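Esterase (Pelagibacterium halotolerans, PDB 5DWD) probably acts as a carboxylesterase of the alpha/beta-hydrolase superfamily, hydrolysing carboxylic ester bonds. Local coordinates at residues 150-164 and 172-186. Residues are numbered along the deposited sequence; the frame is centred on the assembly and turned at random.
Sequences LRLPEPLKAIIAFSG and LEAEIASKPPVLLIH
Arg-151 grips Glu-175 side-on, NE (2.8 Å) and NH2 both donating to the single oxygen OE1. That oxygen lies in the guanidinium plane, yet the two flat groups stand 88° apart: NE meets the anti lone pair, while NH2 comes from above the carboxylate plane. The extended chain from CG to NE carries the guanidinium to Glu-175 in the last turn of helix 169-175; its NH1 binds Tyr-147 O of helix 140-149, and the Tyr-147 ring adds a cation-pi contact. A methionine in its place would probably leave the Glu-175 carboxylate without its countercharge and Tyr-147 O without this donor. Next along, Ala-177 N gives Leu-150 O an almost straight bond (2.8 Å). Ser-178 OG, held between its backbone N and carbonyl carbon (chi1 55°), donates to Leu-152 O at 2.6 Å and accepts from a water that also takes the N-H of Leu-156, tying the two loops together. Leu-150 packs between Pro-180 and Leu-172, its CD2 on Pro-180 CD (3.7 Å) and its CD1 against the methyls of Leu-172. Beyond Pro-181, strands 158-162 and 182-186 run parallel, 10° apart, joined by five backbone hydrogen bonds from Ile-159 N to Pro-181 O through Ser-163 N to Ile-185 O. Phe-162 and Ile-185 lie side by side on the face covered by helix 226-239, Phe-162 CE1 3.5 Å from Ile-185 CD1; Ala-161 and Leu-184 meet on the other, toward helix 196-207. At the strand ends Ser-163 CA sits over the His-186 ring, 3.6 Å from its centroid, in a CH-pi contact, while Ser-198 and Val-193 hold the ring nitrogens. Together with helix 169-175 the strands form a beta-alpha-beta crossover of the alpha/beta-hydrolase sheet, its C-terminal end near the probable catalytic triad of Ser-139, Asp-190 and His-222.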
# COMPACT_ATOMS: atom_id res chain seq x y z
N LEU B 150 -1.74 -1.81 -10.95
CA LEU B 150 -2.14 -0.60 -10.20
C LEU B 150 -3.62 -0.35 -10.33
O LEU B 150 -4.13 0.44 -9.56
CB LEU B 150 -1.32 0.65 -10.59
CG LEU B 150 0.15 0.48 -10.25
CD1 LEU B 150 0.92 1.71 -10.74
CD2 LEU B 150 0.43 0.25 -8.75
N ARG B 151 -4.27 -1.08 -11.21
CA ARG B 151 -5.76 -0.95 -11.37
C ARG B 151 -6.52 -2.07 -10.63
O ARG B 151 -7.76 -2.08 -10.67
CB ARG B 151 -6.10 -0.91 -12.83
CG ARG B 151 -5.77 0.41 -13.51
CD ARG B 151 -6.02 0.37 -15.05
NE ARG B 151 -5.83 1.68 -15.63
CZ ARG B 151 -4.68 2.29 -15.85
NH1 ARG B 151 -3.49 1.71 -15.52
NH2 ARG B 151 -4.67 3.52 -16.39
N LEU B 152 -5.83 -3.00 -10.00
CA LEU B 152 -6.48 -4.03 -9.20
C LEU B 152 -7.10 -3.43 -7.94
O LEU B 152 -6.51 -2.65 -7.26
CB LEU B 152 -5.47 -5.09 -8.75
CG LEU B 152 -4.95 -5.95 -9.88
CD1 LEU B 152 -3.76 -6.75 -9.39
CD2 LEU B 152 -6.05 -6.89 -10.35
N PRO B 153 -8.36 -3.84 -7.61
CA PRO B 153 -9.05 -3.26 -6.47
C PRO B 153 -8.46 -3.71 -5.12
O PRO B 153 -8.58 -3.01 -4.12
CB PRO B 153 -10.51 -3.78 -6.68
CG PRO B 153 -10.34 -5.09 -7.38
CD PRO B 153 -9.18 -4.84 -8.34
N GLU B 154 -7.80 -4.86 -5.06
CA GLU B 154 -7.09 -5.26 -3.84
C GLU B 154 -5.60 -5.35 -4.18
O GLU B 154 -5.29 -5.90 -5.25
CB GLU B 154 -7.62 -6.59 -3.34
CG GLU B 154 -8.93 -6.42 -2.60
CD GLU B 154 -9.93 -7.48 -2.96
OE1 GLU B 154 -11.02 -7.12 -3.48
OE2 GLU B 154 -9.58 -8.68 -2.75
N PRO B 155 -4.74 -4.81 -3.31
CA PRO B 155 -3.34 -4.67 -3.70
C PRO B 155 -2.60 -6.00 -3.77
O PRO B 155 -2.77 -6.91 -2.94
CB PRO B 155 -2.74 -3.80 -2.58
CG PRO B 155 -3.66 -3.92 -1.44
CD PRO B 155 -5.01 -4.09 -2.03
N LEU B 156 -1.72 -6.07 -4.75
CA LEU B 156 -0.69 -7.07 -4.79
C LEU B 156 0.28 -6.92 -3.64
O LEU B 156 0.44 -5.87 -3.04
CB LEU B 156 0.09 -6.92 -6.11
CG LEU B 156 -0.74 -7.16 -7.35
CD1 LEU B 156 -0.10 -6.52 -8.56
CD2 LEU B 156 -0.93 -8.65 -7.60
N LYS B 157 1.04 -7.97 -3.39
CA LYS B 157 2.13 -7.92 -2.46
C LYS B 157 3.18 -6.98 -3.02
O LYS B 157 3.78 -6.28 -2.24
CB LYS B 157 2.74 -9.28 -2.30
CG LYS B 157 3.79 -9.38 -1.23
CD LYS B 157 4.41 -10.79 -1.16
CE LYS B 157 3.40 -11.81 -0.74
NZ LYS B 157 2.99 -11.68 0.68
N ALA B 158 3.35 -6.96 -4.35
CA ALA B 158 4.35 -6.04 -4.97
C ALA B 158 4.30 -6.09 -6.49
O ALA B 158 3.78 -7.07 -7.03
CB ALA B 158 5.77 -6.42 -4.57
N ILE B 159 4.89 -5.07 -7.15
CA ILE B 159 5.16 -5.18 -8.58
C ILE B 159 6.68 -4.95 -8.77
O ILE B 159 7.24 -4.04 -8.20
CB ILE B 159 4.35 -4.11 -9.39
CG1 ILE B 159 2.85 -4.27 -9.10
CG2 ILE B 159 4.72 -4.08 -10.84
CD1 ILE B 159 2.01 -3.20 -9.67
N ILE B 160 7.26 -5.74 -9.67
CA ILE B 160 8.63 -5.58 -10.13
C ILE B 160 8.59 -5.33 -11.65
O ILE B 160 8.11 -6.18 -12.40
CB ILE B 160 9.58 -6.73 -9.80
CG1 ILE B 160 9.55 -6.98 -8.32
CG2 ILE B 160 10.99 -6.30 -10.30
CD1 ILE B 160 10.43 -8.12 -7.86
N ALA B 161 9.02 -4.14 -12.05
CA ALA B 161 9.02 -3.74 -13.46
C ALA B 161 10.42 -3.56 -13.96
O ALA B 161 11.06 -2.58 -13.62
CB ALA B 161 8.22 -2.46 -13.62
N PHE B 162 10.86 -4.49 -14.79
CA PHE B 162 12.16 -4.41 -15.43
C PHE B 162 12.03 -3.74 -16.82
O PHE B 162 11.33 -4.22 -17.70
CB PHE B 162 12.76 -5.76 -15.72
CG PHE B 162 13.12 -6.57 -14.49
CD1 PHE B 162 14.38 -6.45 -13.95
CD2 PHE B 162 12.28 -7.55 -13.99
CE1 PHE B 162 14.74 -7.24 -12.84
CE2 PHE B 162 12.64 -8.34 -12.93
CZ PHE B 162 13.90 -8.22 -12.36
N SER B 163 12.69 -2.62 -16.98
CA SER B 163 12.82 -1.97 -18.31
C SER B 163 11.51 -1.59 -19.00
O SER B 163 11.38 -1.77 -20.19
CB SER B 163 13.69 -2.81 -19.25
OG SER B 163 14.90 -3.24 -18.55
N GLY B 164 10.61 -1.01 -18.20
CA GLY B 164 9.32 -0.57 -18.58
C GLY B 164 9.14 0.91 -18.40
O GLY B 164 10.09 1.69 -18.44
N LEU B 172 -3.68 7.13 -15.25
CA LEU B 172 -3.36 6.37 -14.01
C LEU B 172 -3.77 7.16 -12.77
O LEU B 172 -4.32 6.64 -11.79
CB LEU B 172 -1.84 6.11 -13.93
CG LEU B 172 -1.41 5.30 -12.72
CD1 LEU B 172 -2.05 3.91 -12.69
CD2 LEU B 172 0.14 5.21 -12.73
N GLU B 173 -3.49 8.43 -12.79
CA GLU B 173 -3.99 9.35 -11.75
C GLU B 173 -5.49 9.15 -11.37
O GLU B 173 -5.82 9.07 -10.21
CB GLU B 173 -3.72 10.80 -12.20
CG GLU B 173 -3.34 11.72 -11.04
CD GLU B 173 -2.99 13.13 -11.48
OE1 GLU B 173 -2.86 13.37 -12.71
OE2 GLU B 173 -2.87 14.01 -10.60
N ALA B 174 -6.34 8.98 -12.38
CA ALA B 174 -7.76 8.83 -12.21
C ALA B 174 -8.17 7.40 -11.97
O ALA B 174 -9.23 7.16 -11.44
CB ALA B 174 -8.48 9.36 -13.45
N GLU B 175 -7.35 6.43 -12.36
CA GLU B 175 -7.77 5.04 -12.36
C GLU B 175 -7.07 4.16 -11.35
O GLU B 175 -7.48 3.02 -11.17
CB GLU B 175 -7.58 4.45 -13.75
CG GLU B 175 -8.47 5.14 -14.79
CD GLU B 175 -8.42 4.58 -16.20
OE1 GLU B 175 -7.61 3.69 -16.54
OE2 GLU B 175 -9.20 5.11 -17.03
N ILE B 176 -6.05 4.68 -10.70
CA ILE B 176 -5.29 3.86 -9.75
C ILE B 176 -6.25 3.35 -8.70
O ILE B 176 -7.07 4.13 -8.19
CB ILE B 176 -4.09 4.60 -9.18
CG1 ILE B 176 -3.33 3.68 -8.27
CG2 ILE B 176 -4.50 5.81 -8.33
CD1 ILE B 176 -1.94 4.17 -7.99
N ALA B 177 -6.18 2.05 -8.41
CA ALA B 177 -7.13 1.39 -7.51
C ALA B 177 -6.47 0.77 -6.26
O ALA B 177 -7.14 0.46 -5.26
CB ALA B 177 -7.89 0.35 -8.29
N SER B 178 -5.14 0.60 -6.25
CA SER B 178 -4.46 0.07 -5.10
C SER B 178 -3.01 0.46 -5.23
O SER B 178 -2.59 0.94 -6.32
CB SER B 178 -4.60 -1.46 -5.03
OG SER B 178 -4.13 -2.12 -6.25
N LYS B 179 -2.28 0.29 -4.13
CA LYS B 179 -0.92 0.89 -3.99
C LYS B 179 0.04 -0.08 -3.40
O LYS B 179 0.63 0.16 -2.34
CB LYS B 179 -0.99 2.19 -3.17
CG LYS B 179 -1.90 3.19 -3.81
CD LYS B 179 -1.88 4.52 -3.12
CE LYS B 179 -3.00 5.40 -3.64
NZ LYS B 179 -3.05 6.74 -3.05
N PRO B 180 0.36 -1.13 -4.17
CA PRO B 180 1.37 -2.04 -3.70
C PRO B 180 2.76 -1.39 -3.80
O PRO B 180 2.90 -0.41 -4.59
CB PRO B 180 1.28 -3.15 -4.72
CG PRO B 180 0.92 -2.48 -5.98
CD PRO B 180 -0.11 -1.45 -5.54
N PRO B 181 3.76 -1.90 -3.08
CA PRO B 181 5.11 -1.43 -3.33
C PRO B 181 5.57 -1.82 -4.74
O PRO B 181 5.18 -2.83 -5.26
CB PRO B 181 5.97 -2.18 -2.35
CG PRO B 181 5.14 -3.27 -1.83
CD PRO B 181 3.71 -2.91 -2.01
N VAL B 182 6.44 -0.95 -5.31
CA VAL B 182 6.85 -1.11 -6.68
C VAL B 182 8.36 -0.94 -6.72
O VAL B 182 8.91 0.01 -6.18
CB VAL B 182 6.16 -0.07 -7.62
CG1 VAL B 182 6.78 -0.09 -9.02
CG2 VAL B 182 4.65 -0.26 -7.67
N LEU B 183 9.02 -1.86 -7.39
CA LEU B 183 10.43 -1.72 -7.69
C LEU B 183 10.64 -1.62 -9.19
O LEU B 183 10.22 -2.52 -9.97
CB LEU B 183 11.17 -2.96 -7.21
CG LEU B 183 12.64 -3.17 -7.52
CD1 LEU B 183 13.45 -1.96 -7.12
CD2 LEU B 183 13.19 -4.46 -6.98
N LEU B 184 11.26 -0.53 -9.64
CA LEU B 184 11.63 -0.33 -11.03
C LEU B 184 13.10 -0.60 -11.20
O LEU B 184 13.89 -0.13 -10.36
CB LEU B 184 11.39 1.13 -11.43
CG LEU B 184 9.97 1.68 -11.13
CD1 LEU B 184 9.95 3.22 -11.27
CD2 LEU B 184 8.89 1.06 -12.00
N ILE B 185 13.45 -1.34 -12.26
CA ILE B 185 14.83 -1.68 -12.54
C ILE B 185 15.05 -1.44 -13.99
O ILE B 185 14.27 -1.94 -14.82
CB ILE B 185 15.07 -3.18 -12.25
CG1 ILE B 185 14.90 -3.40 -10.73
CG2 ILE B 185 16.46 -3.60 -12.73
CD1 ILE B 185 14.99 -4.78 -10.32
N HIS B 186 16.13 -0.71 -14.36
CA HIS B 186 16.27 -0.30 -15.75
C HIS B 186 17.75 -0.09 -16.08
O HIS B 186 18.41 0.49 -15.27
CB HIS B 186 15.43 0.99 -15.97
CG HIS B 186 14.92 1.20 -17.36
ND1 HIS B 186 13.60 1.49 -17.59
CD2 HIS B 186 15.48 1.05 -18.59
CE1 HIS B 186 13.38 1.61 -18.88
NE2 HIS B 186 14.49 1.32 -19.52
O HOH W 1 -2.11 -3.94 -6.74